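Long-range contacts in EmGH1 (Erythrobacter marinus, PDB 5Z87), which is a glycoside hydrolase family 3 enzyme that probably cleaves beta-glucosides, with related xylosidase and arabinofuranosidase activities also possible: residues L709-S714 and I722-G727; Y660-G665 and P772-L777; S622-V627 and G703-Q708. All coordinates share one frame; numbering follows the deposited sequence.

Contact 1: residues L709-S714 and I722-G727; sequences LYIRDS and IKEMRG. With MG (magnesium ion), chain E.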
ATOM      1  N   LEU A 709       7.093 -15.237 -22.176  1.00 27.29           N
ATOM      2  CA  LEU A 709       6.094 -16.260 -21.883  1.00 23.11           C
ATOM      3  C   LEU A 709       5.444 -15.992 -20.524  1.00 23.62           C
ATOM      4  O   LEU A 709       6.132 -15.665 -19.554  1.00 22.27           O
ATOM      5  CB  LEU A 709       6.733 -17.651 -21.903  1.00 19.02           C
ATOM      6  CG  LEU A 709       5.801 -18.875 -21.836  1.00 30.45           C
ATOM      7  CD1 LEU A 709       5.128 -19.127 -23.174  1.00 25.68           C
ATOM      8  CD2 LEU A 709       6.576 -20.103 -21.406  1.00 25.82           C
ATOM      9  N   TYR A 710       4.115 -16.122 -20.462  1.00 19.61           N
ATOM     10  CA  TYR A 710       3.334 -15.892 -19.252  1.00 17.22           C
ATOM     11  C   TYR A 710       2.294 -16.991 -19.115  1.00 20.97           C
ATOM     12  O   TYR A 710       1.912 -17.639 -20.096  1.00 18.71           O
ATOM     13  CB  TYR A 710       2.593 -14.543 -19.274  1.00 17.82           C
ATOM     14  CG  TYR A 710       3.449 -13.318 -19.449  1.00 18.29           C
ATOM     15  CD1 TYR A 710       3.921 -12.947 -20.708  1.00 19.59           C
ATOM     16  CD2 TYR A 710       3.752 -12.491 -18.361  1.00 17.61           C
ATOM     17  CE1 TYR A 710       4.710 -11.787 -20.869  1.00 17.24           C
ATOM     18  CE2 TYR A 710       4.526 -11.338 -18.513  1.00 18.98           C
ATOM     19  CZ  TYR A 710       5.003 -10.994 -19.777  1.00 17.31           C
ATOM     20  OH  TYR A 710       5.776  -9.864 -19.940  1.00 17.82           O
ATOM     21  N   ILE A 711       1.809 -17.188 -17.888  1.00 19.20           N
ATOM     22  CA  ILE A 711       0.725 -18.133 -17.661  1.00 19.09           C
ATOM     23  C   ILE A 711      -0.329 -17.506 -16.761  1.00 19.35           C
ATOM     24  O   ILE A 711      -0.071 -16.554 -16.021  1.00 16.61           O
ATOM     25  CB  ILE A 711       1.203 -19.466 -17.041  1.00 17.08           C
ATOM     26  CG1 ILE A 711       1.690 -19.233 -15.613  1.00 19.05           C
ATOM     27  CG2 ILE A 711       2.295 -20.123 -17.911  1.00 16.42           C
ATOM     28  CD1 ILE A 711       1.435 -20.387 -14.696  1.00 29.31           C
ATOM     29  N   ARG A 712      -1.536 -18.060 -16.841  0.54 18.46           N
ATOM     30  CA  ARG A 712      -2.618 -17.752 -15.913  0.54 19.91           C
ATOM     31  C   ARG A 712      -3.234 -19.067 -15.460  0.54 17.55           C
ATOM     32  O   ARG A 712      -3.664 -19.873 -16.290  0.54 16.31           O
ATOM     33  CB  ARG A 712      -3.676 -16.846 -16.565  0.54 19.62           C
ATOM     34  CG  ARG A 712      -5.093 -16.933 -15.969  0.54 18.79           C
ATOM     35  CD  ARG A 712      -5.194 -16.322 -14.573  0.54 19.52           C
ATOM     36  NE  ARG A 712      -6.575 -16.311 -14.070  0.54 23.51           N
ATOM     37  CZ  ARG A 712      -6.918 -16.048 -12.811  0.54 16.08           C
ATOM     38  NH1 ARG A 712      -8.197 -16.064 -12.448  0.54 20.47           N
ATOM     39  NH2 ARG A 712      -5.990 -15.757 -11.920  0.54 11.64           N
ATOM     40  N   ASP A 713      -3.267 -19.286 -14.152  1.00 21.06           N
ATOM     41  CA  ASP A 713      -3.950 -20.437 -13.574  1.00 17.60           C
ATOM     42  C   ASP A 713      -5.405 -20.009 -13.382  1.00 20.11           C
ATOM     43  O   ASP A 713      -5.730 -19.283 -12.435  1.00 20.32           O
ATOM     44  CB  ASP A 713      -3.263 -20.843 -12.279  1.00 19.53           C
ATOM     45  CG  ASP A 713      -3.856 -22.080 -11.658  1.00 22.61           C
ATOM     46  OD1 ASP A 713      -4.759 -22.698 -12.273  1.00 21.07           O
ATOM     47  OD2 ASP A 713      -3.425 -22.411 -10.533  1.00 22.79           O
ATOM     48  N   SER A 714      -6.278 -20.452 -14.300  1.00 19.19           N
ATOM     49  CA  SER A 714      -7.640 -19.915 -14.392  1.00 24.73           C
ATOM     50  C   SER A 714      -8.403 -20.073 -13.084  1.00 24.31           C
ATOM     51  O   SER A 714      -9.081 -19.140 -12.636  1.00 25.75           O
ATOM     52  CB  SER A 714      -8.410 -20.597 -15.524  1.00 21.25           C
ATOM     53  OG  SER A 714      -7.845 -20.298 -16.782  1.00 25.64           O
ATOM     54  N   ILE A 722      -3.578 -12.500 -12.802  1.00 13.78           N
ATOM     55  CA  ILE A 722      -4.144 -12.644 -14.139  1.00 14.87           C
ATOM     56  C   ILE A 722      -3.087 -13.050 -15.158  1.00 16.19           C
ATOM     57  O   ILE A 722      -3.441 -13.540 -16.236  1.00 21.18           O
ATOM     58  CB  ILE A 722      -4.839 -11.343 -14.586  1.00 19.52           C
ATOM     59  CG1 ILE A 722      -3.815 -10.215 -14.734  1.00 18.37           C
ATOM     60  CG2 ILE A 722      -5.907 -10.947 -13.599  1.00 15.83           C
ATOM     61  CD1 ILE A 722      -4.442  -8.876 -15.098  1.00 26.88           C
ATOM     62  N   LYS A 723      -1.802 -12.844 -14.855  1.00 15.80           N
ATOM     63  CA  LYS A 723      -0.717 -13.372 -15.670  1.00 19.95           C
ATOM     64  C   LYS A 723       0.575 -13.307 -14.870  1.00 18.38           C
ATOM     65  O   LYS A 723       0.762 -12.417 -14.041  1.00 21.26           O
ATOM     66  CB  LYS A 723      -0.569 -12.612 -16.993  1.00 24.61           C
ATOM     67  CG  LYS A 723      -0.404 -11.132 -16.815  1.00 23.27           C
ATOM     68  CD  LYS A 723      -0.232 -10.450 -18.153  1.00 30.40           C
ATOM     69  CE  LYS A 723      -1.533 -10.409 -18.919  1.00 29.72           C
ATOM     70  NZ  LYS A 723      -1.736  -9.033 -19.491  1.00 37.63           N
ATOM     71  N   GLU A 724       1.456 -14.274 -15.127  1.00 23.26           N
ATOM     72  CA  GLU A 724       2.706 -14.461 -14.387  1.00 27.42           C
ATOM     73  C   GLU A 724       3.788 -14.877 -15.365  1.00 18.48           C
ATOM     74  O   GLU A 724       3.667 -15.938 -15.991  1.00 19.74           O
ATOM     75  CB  GLU A 724       2.571 -15.546 -13.315  1.00 26.54           C
ATOM     76  CG  GLU A 724       1.179 -15.740 -12.782  1.00 31.99           C
ATOM     77  CD  GLU A 724       1.136 -16.685 -11.600  1.00 33.70           C
ATOM     78  OE1 GLU A 724       0.219 -17.537 -11.554  1.00 29.82           O
ATOM     79  OE2 GLU A 724       2.018 -16.566 -10.720  1.00 37.82           O
ATOM     80  N   MET A 725       4.847 -14.078 -15.479  1.00 15.69           N
ATOM     81  CA  MET A 725       5.936 -14.445 -16.374  1.00 19.00           C
ATOM     82  C   MET A 725       6.598 -15.740 -15.910  1.00 23.94           C
ATOM     83  O   MET A 725       6.892 -15.918 -14.721  1.00 18.85           O
ATOM     84  CB  MET A 725       6.972 -13.330 -16.454  1.00 20.84           C
ATOM     85  CG  MET A 725       8.243 -13.767 -17.166  1.00 21.07           C
ATOM     86  SD  MET A 725       9.357 -12.391 -17.541  1.00 20.47           S
ATOM     87  CE  MET A 725       8.688 -11.843 -19.113  1.00 19.00           C
ATOM     88  N   ARG A 726       6.801 -16.656 -16.858  1.00 21.29           N
ATOM     89  CA  ARG A 726       7.463 -17.922 -16.594  1.00 23.22           C
ATOM     90  C   ARG A 726       8.649 -18.186 -17.511  1.00 27.05           C
ATOM     91  O   ARG A 726       9.345 -19.182 -17.299  1.00 26.97           O
ATOM     92  CB  ARG A 726       6.465 -19.088 -16.705  1.00 23.29           C
ATOM     93  CG  ARG A 726       5.425 -19.123 -15.582  1.00 26.40           C
ATOM     94  CD  ARG A 726       6.130 -19.313 -14.253  1.00 26.72           C
ATOM     95  NE  ARG A 726       5.235 -19.425 -13.104  1.00 23.22           N
ATOM     96  CZ  ARG A 726       4.914 -18.407 -12.310  1.00 29.99           C
ATOM     97  NH1 ARG A 726       5.379 -17.195 -12.573  1.00 27.18           N
ATOM     98  NH2 ARG A 726       4.106 -18.590 -11.267  1.00 28.75           N
ATOM     99  N   GLY A 727       8.907 -17.338 -18.506  1.00 23.84           N
ATOM    100  CA  GLY A 727      10.081 -17.488 -19.350  1.00 26.96           C
ATOM    101  C   GLY A 727      10.317 -16.263 -20.209  1.00 25.62           C
ATOM    102  O   GLY A 727       9.410 -15.460 -20.447  1.00 22.36           O
TER
HETATM  103 MG    MG E 803      -5.955 -24.216 -11.756  1.00 23.70          MG
HETATM  104  O   HOH W   1      -2.070 -17.380 -12.642  1.00 21.93           O
HETATM  105  O   HOH W   2      -4.745 -24.474 -10.003  1.00 17.08           O
HETATM  106  O   HOH W   3      -7.036 -23.758 -13.508  1.00 22.23           O
HETATM  107  O   HOH W   4      -7.323 -25.523 -10.915  1.00 20.45           O
HETATM  108  O   HOH W   5      -4.692 -25.784 -12.623  1.00 24.06           O

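Contact 2: residues Y660-G665 and P772-L777; sequences YPFGHG and PDSQNL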
ATOM      1  N   TYR A 660       3.710   2.731 -19.553  1.00 20.56           N
ATOM      2  CA  TYR A 660       4.349   1.661 -20.307  1.00 19.41           C
ATOM      3  C   TYR A 660       4.176   0.368 -19.515  1.00 17.69           C
ATOM      4  O   TYR A 660       4.411   0.352 -18.294  1.00 18.17           O
ATOM      5  CB  TYR A 660       5.847   1.935 -20.553  1.00 18.97           C
ATOM      6  CG  TYR A 660       6.187   3.311 -21.099  1.00 19.20           C
ATOM      7  CD1 TYR A 660       6.019   3.616 -22.451  1.00 18.80           C
ATOM      8  CD2 TYR A 660       6.701   4.294 -20.272  1.00 16.52           C
ATOM      9  CE1 TYR A 660       6.342   4.876 -22.947  1.00 19.00           C
ATOM     10  CE2 TYR A 660       7.029   5.559 -20.759  1.00 19.97           C
ATOM     11  CZ  TYR A 660       6.851   5.838 -22.095  1.00 24.11           C
ATOM     12  OH  TYR A 660       7.183   7.084 -22.568  1.00 19.04           O
ATOM     13  N   PRO A 661       3.787  -0.725 -20.153  1.00 18.87           N
ATOM     14  CA  PRO A 661       3.606  -1.978 -19.419  1.00 17.66           C
ATOM     15  C   PRO A 661       4.924  -2.698 -19.197  1.00 19.93           C
ATOM     16  O   PRO A 661       5.914  -2.472 -19.894  1.00 19.47           O
ATOM     17  CB  PRO A 661       2.689  -2.790 -20.335  1.00 16.62           C
ATOM     18  CG  PRO A 661       3.039  -2.308 -21.710  1.00 23.77           C
ATOM     19  CD  PRO A 661       3.356  -0.836 -21.555  1.00 19.40           C
ATOM     20  N   PHE A 662       4.917  -3.575 -18.193  1.00 19.88           N
ATOM     21  CA  PHE A 662       6.048  -4.462 -17.967  1.00 13.91           C
ATOM     22  C   PHE A 662       6.435  -5.178 -19.259  1.00 16.43           C
ATOM     23  O   PHE A 662       5.578  -5.681 -19.991  1.00 15.89           O
ATOM     24  CB  PHE A 662       5.716  -5.496 -16.881  1.00 14.67           C
ATOM     25  CG  PHE A 662       6.786  -6.561 -16.704  1.00 18.43           C
ATOM     26  CD1 PHE A 662       7.846  -6.362 -15.826  1.00 16.13           C
ATOM     27  CD2 PHE A 662       6.738  -7.747 -17.426  1.00 14.67           C
ATOM     28  CE1 PHE A 662       8.825  -7.326 -15.672  1.00 19.85           C
ATOM     29  CE2 PHE A 662       7.712  -8.711 -17.269  1.00 16.04           C
ATOM     30  CZ  PHE A 662       8.760  -8.501 -16.388  1.00 17.39           C
ATOM     31  N   GLY A 663       7.740  -5.228 -19.530  1.00 16.59           N
ATOM     32  CA  GLY A 663       8.263  -5.880 -20.719  1.00 19.58           C
ATOM     33  C   GLY A 663       8.272  -5.044 -21.983  1.00 17.71           C
ATOM     34  O   GLY A 663       8.616  -5.571 -23.045  1.00 21.34           O
ATOM     35  N   HIS A 664       7.904  -3.768 -21.905  1.00 22.63           N
ATOM     36  CA  HIS A 664       7.784  -2.905 -23.073  1.00 21.80           C
ATOM     37  C   HIS A 664       9.150  -2.419 -23.538  1.00 19.47           C
ATOM     38  O   HIS A 664       9.960  -1.959 -22.732  1.00 15.18           O
ATOM     39  CB  HIS A 664       6.905  -1.707 -22.732  1.00 16.24           C
ATOM     40  CG  HIS A 664       6.921  -0.617 -23.756  1.00 23.97           C
ATOM     41  ND1 HIS A 664       6.164  -0.666 -24.907  1.00 30.19           N
ATOM     42  CD2 HIS A 664       7.581   0.565 -23.789  1.00 26.58           C
ATOM     43  CE1 HIS A 664       6.367   0.433 -25.613  1.00 22.59           C
ATOM     44  NE2 HIS A 664       7.227   1.194 -24.958  1.00 23.98           N
ATOM     45  N   GLY A 665       9.389  -2.494 -24.845  1.00 24.92           N
ATOM     46  CA  GLY A 665      10.563  -1.884 -25.446  1.00 21.45           C
ATOM     47  C   GLY A 665      10.482  -1.954 -26.955  1.00 20.36           C
ATOM     48  O   GLY A 665      10.104  -2.993 -27.501  1.00 18.87           O
ATOM     49  N   PRO A 772       5.750  -9.879 -27.291  1.00 24.62           N
ATOM     50  CA  PRO A 772       6.930  -9.030 -27.050  1.00 18.74           C
ATOM     51  C   PRO A 772       6.872  -8.190 -25.776  1.00 22.24           C
ATOM     52  O   PRO A 772       7.832  -7.461 -25.491  1.00 24.12           O
ATOM     53  CB  PRO A 772       6.950  -8.128 -28.292  1.00 22.60           C
ATOM     54  CG  PRO A 772       5.479  -8.038 -28.716  1.00 17.45           C
ATOM     55  CD  PRO A 772       4.910  -9.390 -28.403  1.00 22.28           C
ATOM     56  N   ASP A 773       5.785  -8.247 -25.020  1.00 18.69           N
ATOM     57  CA  ASP A 773       5.640  -7.549 -23.743  1.00 22.24           C
ATOM     58  C   ASP A 773       4.372  -8.089 -23.081  1.00 20.75           C
ATOM     59  O   ASP A 773       3.639  -8.881 -23.673  1.00 20.42           O
ATOM     60  CB  ASP A 773       5.591  -6.026 -23.916  1.00 22.36           C
ATOM     61  CG  ASP A 773       4.461  -5.566 -24.836  1.00 24.49           C
ATOM     62  OD1 ASP A 773       3.286  -5.875 -24.545  1.00 31.20           O
ATOM     63  OD2 ASP A 773       4.743  -4.878 -25.845  1.00 31.15           O
ATOM     64  N   SER A 774       4.099  -7.626 -21.862  1.00 20.47           N
ATOM     65  CA  SER A 774       2.991  -8.170 -21.088  1.00 21.83           C
ATOM     66  C   SER A 774       1.613  -7.742 -21.579  1.00 23.39           C
ATOM     67  O   SER A 774       0.619  -8.228 -21.035  1.00 20.16           O
ATOM     68  CB  SER A 774       3.140  -7.784 -19.621  1.00 18.05           C
ATOM     69  OG  SER A 774       3.050  -6.383 -19.452  1.00 20.84           O
ATOM     70  N   GLN A 775       1.508  -6.846 -22.559  1.00 20.31           N
ATOM     71  CA  GLN A 775       0.197  -6.470 -23.072  1.00 24.52           C
ATOM     72  C   GLN A 775      -0.097  -7.002 -24.459  1.00 25.43           C
ATOM     73  O   GLN A 775      -1.261  -7.178 -24.796  1.00 34.03           O
ATOM     74  CB  GLN A 775       0.033  -4.942 -23.080  1.00 24.99           C
ATOM     75  CG  GLN A 775       0.070  -4.391 -21.672  1.00 36.31           C
ATOM     76  CD  GLN A 775      -0.833  -3.196 -21.419  1.00 39.14           C
ATOM     77  OE1 GLN A 775      -1.724  -3.264 -20.575  1.00 58.72           O
ATOM     78  NE2 GLN A 775      -0.588  -2.089 -22.122  1.00 35.95           N
ATOM     79  N   ASN A 776       0.922  -7.295 -25.262  1.00 26.73           N
ATOM     80  CA  ASN A 776       0.704  -7.713 -26.640  1.00 27.18           C
ATOM     81  C   ASN A 776       0.962  -9.208 -26.733  1.00 24.18           C
ATOM     82  O   ASN A 776       2.035  -9.673 -27.116  1.00 27.91           O
ATOM     83  CB  ASN A 776       1.579  -6.896 -27.578  1.00 29.14           C
ATOM     84  CG  ASN A 776       1.192  -5.430 -27.564  1.00 32.34           C
ATOM     85  OD1 ASN A 776       1.769  -4.625 -26.835  1.00 34.18           O
ATOM     86  ND2 ASN A 776       0.159  -5.092 -28.320  1.00 29.93           N
ATOM     87  N   LEU A 777      -0.068  -9.964 -26.397  1.00 22.93           N
ATOM     88  CA  LEU A 777       0.049 -11.393 -26.158  1.00 24.56           C
ATOM     89  C   LEU A 777      -0.974 -12.153 -26.977  1.00 29.45           C
ATOM     90  O   LEU A 777      -2.104 -11.687 -27.160  1.00 24.47           O
ATOM     91  CB  LEU A 777      -0.174 -11.719 -24.690  1.00 19.51           C
ATOM     92  CG  LEU A 777       0.716 -11.060 -23.652  1.00 24.01           C
ATOM     93  CD1 LEU A 777       0.125 -11.325 -22.270  1.00 18.93           C
ATOM     94  CD2 LEU A 777       2.133 -11.632 -23.774  1.00 18.03           C
TER
HETATM   95  O   HOH W   6       4.297  -2.171 -25.270  1.00 29.08           O
HETATM   96  O   HOH W   7       7.175  -3.890 -26.576  1.00 22.16           O

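Contact 3: residues S622-V627 and G703-Q708; sequences SGKLPV and GQDVVQ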
ATOM      1  N   SER A 622      17.353  -2.613 -27.742  1.00 28.63           N
ATOM      2  CA  SER A 622      16.693  -3.884 -27.481  1.00 22.40           C
ATOM      3  C   SER A 622      16.379  -4.075 -26.002  1.00 21.99           C
ATOM      4  O   SER A 622      16.026  -5.189 -25.609  1.00 21.27           O
ATOM      5  CB  SER A 622      17.566  -5.041 -27.973  1.00 20.63           C
ATOM      6  OG  SER A 622      18.674  -5.228 -27.101  1.00 25.86           O
ATOM      7  N   GLY A 623      16.543  -3.047 -25.170  1.00 19.10           N
ATOM      8  CA  GLY A 623      16.128  -3.151 -23.786  1.00 25.48           C
ATOM      9  C   GLY A 623      14.618  -3.232 -23.645  1.00 25.77           C
ATOM     10  O   GLY A 623      13.858  -2.744 -24.483  1.00 21.59           O
ATOM     11  N   LYS A 624      14.180  -3.882 -22.565  1.00 24.44           N
ATOM     12  CA  LYS A 624      12.769  -4.001 -22.208  1.00 23.44           C
ATOM     13  C   LYS A 624      12.591  -3.567 -20.762  1.00 20.52           C
ATOM     14  O   LYS A 624      13.478  -3.769 -19.931  1.00 21.68           O
ATOM     15  CB  LYS A 624      12.259  -5.438 -22.377  1.00 18.18           C
ATOM     16  CG  LYS A 624      12.420  -6.015 -23.782  1.00 24.14           C
ATOM     17  CD  LYS A 624      11.368  -5.433 -24.715  1.00 21.41           C
ATOM     18  CE  LYS A 624      11.138  -6.321 -25.911  1.00 26.99           C
ATOM     19  NZ  LYS A 624      10.076  -5.778 -26.802  1.00 26.36           N
ATOM     20  N   LEU A 625      11.441  -2.969 -20.457  1.00 19.32           N
ATOM     21  CA  LEU A 625      11.194  -2.503 -19.089  1.00 17.50           C
ATOM     22  C   LEU A 625      11.049  -3.691 -18.139  1.00 22.28           C
ATOM     23  O   LEU A 625      10.310  -4.642 -18.445  1.00 24.10           O
ATOM     24  CB  LEU A 625       9.949  -1.628 -19.042  1.00 18.27           C
ATOM     25  CG  LEU A 625      10.203  -0.210 -19.550  1.00 22.96           C
ATOM     26  CD1 LEU A 625       8.899   0.565 -19.626  1.00 12.07           C
ATOM     27  CD2 LEU A 625      11.226   0.513 -18.665  1.00 12.18           C
ATOM     28  N   PRO A 626      11.765  -3.709 -17.013  1.00 20.82           N
ATOM     29  CA  PRO A 626      11.575  -4.777 -16.015  1.00 24.55           C
ATOM     30  C   PRO A 626      10.600  -4.400 -14.906  1.00 22.62           C
ATOM     31  O   PRO A 626      10.464  -5.169 -13.942  1.00 17.80           O
ATOM     32  CB  PRO A 626      12.990  -4.941 -15.456  1.00 17.24           C
ATOM     33  CG  PRO A 626      13.515  -3.495 -15.443  1.00 22.04           C
ATOM     34  CD  PRO A 626      12.905  -2.833 -16.669  1.00 22.16           C
ATOM     35  N   VAL A 627       9.966  -3.235 -15.020  1.00 19.88           N
ATOM     36  CA  VAL A 627       8.907  -2.783 -14.132  1.00 17.45           C
ATOM     37  C   VAL A 627       7.768  -2.273 -15.000  1.00 21.84           C
ATOM     38  O   VAL A 627       7.937  -2.001 -16.191  1.00 21.07           O
ATOM     39  CB  VAL A 627       9.378  -1.661 -13.185  1.00 20.10           C
ATOM     40  CG1 VAL A 627      10.326  -2.186 -12.138  1.00 15.89           C
ATOM     41  CG2 VAL A 627      10.025  -0.531 -14.012  1.00 14.99           C
ATOM     42  N   GLY A 703      17.894  -6.871 -35.692  1.00 25.01           N
ATOM     43  CA  GLY A 703      17.655  -6.364 -34.355  1.00 25.98           C
ATOM     44  C   GLY A 703      17.311  -7.491 -33.413  1.00 23.19           C
ATOM     45  O   GLY A 703      17.108  -8.639 -33.820  1.00 25.24           O
ATOM     46  N   GLN A 704      17.222  -7.136 -32.141  1.00 22.85           N
ATOM     47  CA  GLN A 704      16.859  -8.090 -31.109  1.00 27.44           C
ATOM     48  C   GLN A 704      15.479  -7.790 -30.534  1.00 26.82           C
ATOM     49  O   GLN A 704      15.026  -6.642 -30.499  1.00 24.91           O
ATOM     50  CB  GLN A 704      17.889  -8.090 -29.988  1.00 26.62           C
ATOM     51  CG  GLN A 704      19.238  -8.635 -30.408  1.00 26.96           C
ATOM     52  CD  GLN A 704      20.226  -8.605 -29.265  1.00 22.16           C
ATOM     53  OE1 GLN A 704      20.624  -9.648 -28.745  1.00 31.70           O
ATOM     54  NE2 GLN A 704      20.606  -7.416 -28.852  1.00 18.85           N
ATOM     55  N   ASP A 705      14.816  -8.846 -30.085  1.00 27.27           N
ATOM     56  CA  ASP A 705      13.583  -8.725 -29.324  1.00 30.72           C
ATOM     57  C   ASP A 705      13.634  -9.738 -28.184  1.00 28.21           C
ATOM     58  O   ASP A 705      14.337 -10.755 -28.260  1.00 24.51           O
ATOM     59  CB  ASP A 705      12.344  -8.951 -30.215  1.00 23.22           C
ATOM     60  CG  ASP A 705      11.092  -8.256 -29.681  1.00 28.21           C
ATOM     61  OD1 ASP A 705      11.208  -7.410 -28.769  1.00 30.28           O
ATOM     62  OD2 ASP A 705       9.984  -8.546 -30.184  1.00 29.62           O
ATOM     63  N   VAL A 706      12.880  -9.460 -27.124  1.00 21.19           N
ATOM     64  CA  VAL A 706      12.752 -10.380 -25.999  1.00 19.02           C
ATOM     65  C   VAL A 706      11.387 -11.050 -26.089  1.00 24.49           C
ATOM     66  O   VAL A 706      10.357 -10.425 -25.817  1.00 22.91           O
ATOM     67  CB  VAL A 706      12.943  -9.671 -24.656  1.00 24.67           C
ATOM     68  CG1 VAL A 706      12.833 -10.675 -23.526  1.00 17.71           C
ATOM     69  CG2 VAL A 706      14.303  -8.959 -24.625  1.00 23.77           C
ATOM     70  N   VAL A 707      11.384 -12.322 -26.486  1.00 24.06           N
ATOM     71  CA  VAL A 707      10.177 -13.138 -26.505  1.00 20.93           C
ATOM     72  C   VAL A 707       9.797 -13.492 -25.073  1.00 29.18           C
ATOM     73  O   VAL A 707      10.634 -13.978 -24.303  1.00 31.06           O
ATOM     74  CB  VAL A 707      10.431 -14.392 -27.351  1.00 22.66           C
ATOM     75  CG1 VAL A 707       9.289 -15.376 -27.258  1.00 20.22           C
ATOM     76  CG2 VAL A 707      10.691 -13.992 -28.796  1.00 27.79           C
ATOM     77  N   GLN A 708       8.535 -13.251 -24.698  1.00 25.03           N
ATOM     78  CA  GLN A 708       8.108 -13.343 -23.303  1.00 19.02           C
ATOM     79  C   GLN A 708       6.957 -14.328 -23.143  1.00 18.69           C
ATOM     80  O   GLN A 708       5.956 -14.252 -23.865  1.00 23.19           O
ATOM     81  CB  GLN A 708       7.714 -11.960 -22.767  1.00 19.05           C
ATOM     82  CG  GLN A 708       8.868 -10.969 -22.821  1.00 25.47           C
ATOM     83  CD  GLN A 708       8.462  -9.522 -22.573  1.00 24.53           C
ATOM     84  OE1 GLN A 708       7.557  -9.221 -21.782  1.00 21.21           O
ATOM     85  NE2 GLN A 708       9.137  -8.613 -23.258  1.00 19.05           N
TER
HETATM   86  O   HOH W   8      14.353  -6.243 -27.343  1.00 31.51           O

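Contact 1: residues L709-S714 and I722-G727
Tyr710 lies along the backbone of Met725. Tyr710 CB sits 3.7 Å from Glu724 O; CG is anti to the carbonyl carbon (chi1 -58°), which carries the ring along the neighbouring strand. There CD2 meets the backbone N and CA of Met725, Tyr710 CE2 lies 3.8 Å from Met725 CB, and Tyr710 OH ends 3.6 Å from Met725 CE while hydrogen-bonding Gln708. A long aromatic suits this place because carbon packs along its length and the hydroxyl still finds a polar mate. With an alanine here, the methyl end of Met725 would probably lose its packing and Gln708 its hydroxyl partner.

The two strands form the antiparallel hairpin 703-713/724-733 of the fibronectin type III-like domain, interrupted by a classic beta bulge: Arg726 and Gly727 both face Leu709. Leu709 O accepts from Arg726 N at 2.9 Å and only weakly from Gly727 N, whereas Leu709 N donates to Gly727 O. Ile711 and Glu724 pair through two backbone bonds.

On the face of Ile711, Ile711 CG1 touches Arg726 CG at 3.7 Å; the guanidinium beyond gives a weak bond to Glu724 OE2 within a salt bridge. A water accepts from Asp713 N and donates to Glu724 OE1, which also pairs with Arg720. Asp713 OD1 binds magnesium at 2.0 Å, with four waters and Ile715 O completing its six ligands.

Contact 2: residues Y660-G665 and P772-L777
The backbone of Gly663 passes that of Asp773 with their CA atoms 4.3 Å apart, where a type II beta turn from Pro661 to His664 meets an irregular loop. Ser774 grips Phe662 O twice: Ser774 N lies 3.1 Å from that oxygen, nearly in line with the carbonyl, and Ser774 OG donates to Phe662 O at 2.7 Å, in the carbonyl plane on a lone pair. The hydroxyl reaches it because OG stands between the backbone N and carbonyl carbon (chi1 64°). Serine suits the site, being short enough for both donors to serve one acceptor. Its CB also approaches the edge of the Phe662 ring; the ring itself stacks with that of Tyr640.

Glycine at 663 fits on two counts: a CB would press on Asp773 CA and, at the positive phi of this third residue of the type II turn, on the preceding carbonyl oxygen. The contact joins the family 3 C-terminal domain to the loop between strands 764-771 and 778-784 of the fibronectin type III-like domain.

Asp773 organises that loop through an Asx turn. Asp773 OD1 takes Gln775 N on its anti lone pair and Asn776 N on the syn side, the latter tilted from the carboxylate plane, each 2.8 Å away. Asp773 OD2 turns to the other segment through a water that accepts from Gly665 N. At the exposed margin Gln775 crosses Pro661 at about a right angle, Gln775 CG lying 3.3 Å from Pro661 CB, while the flat amide continues over Pro661 CG.

Contact 3: residues S622-V627 and G703-Q708
The extended loop containing Ser622 and Lys624 runs beside strand 703-713 without pairing to it: the CA atoms of Ser622 and Gln704 are 5.6 Å apart, those of Lys624 and Val706 7.4 Å. Lys624 spans the wider part and makes the main polar and apolar contacts. Lys624 CG, set anti to the carbonyl carbon (chi1 -58°), lies 3.6 Å from Val706 CG2; the bend at chi2 then sends the rest of the chain past the valine in the opposite direction. Further on, CD and CE brush the amide of Gln708, with Lys624 CE 4.0 Å from Gln708 NE2. The ammonium then forms a salt bridge, Lys624 NZ standing 2.8 Å from Asp705 OD1 and meeting it nearly along its C-O bond.

This is a junction between the family 3 C-terminal domain and a strand of the fibronectin type III-like domain. A lysine suits it because the aliphatic stem packs on valine while the charged tip is satisfied in a buried setting: Gly665 O and Pro772 O also accept from NZ. Asp705 OD2 takes the hydroxyl of Tyr673, so both carboxylate oxygens are engaged.

At the other end Ser622 CB rests 3.7 Å from Gln704 CB. Their polar ends turn to other partners, Ser622 OG to Lys730 and Gln704 NE2 to Glu415. A water 2.6 Å from Ser622 O also lies near Gln704 O and can link the two carbonyls, though it has more acceptors in reach than protons.

In the fold
Contacts 2 and 3 join the family 3 C-terminal domain to the fibronectin type III-like domain, with centres about 9 Å apart, while contact 1 lies within the latter domain, its centre about 13 Å from that of contact 2 and 17 Å from that of contact 3. Strand 703-713 serves both contact 3, at its start, and contact 1, at its end. Along the chain contact 3 closes before contact 1 opens; contact 1 is nested inside the loop of contact 2, and contacts 2 and 3 cross. Met725 packs on Phe662 and Gln708, and Lys723 probably bonds Ser774 O, making hairpin and interdomain contacts one continuous junction.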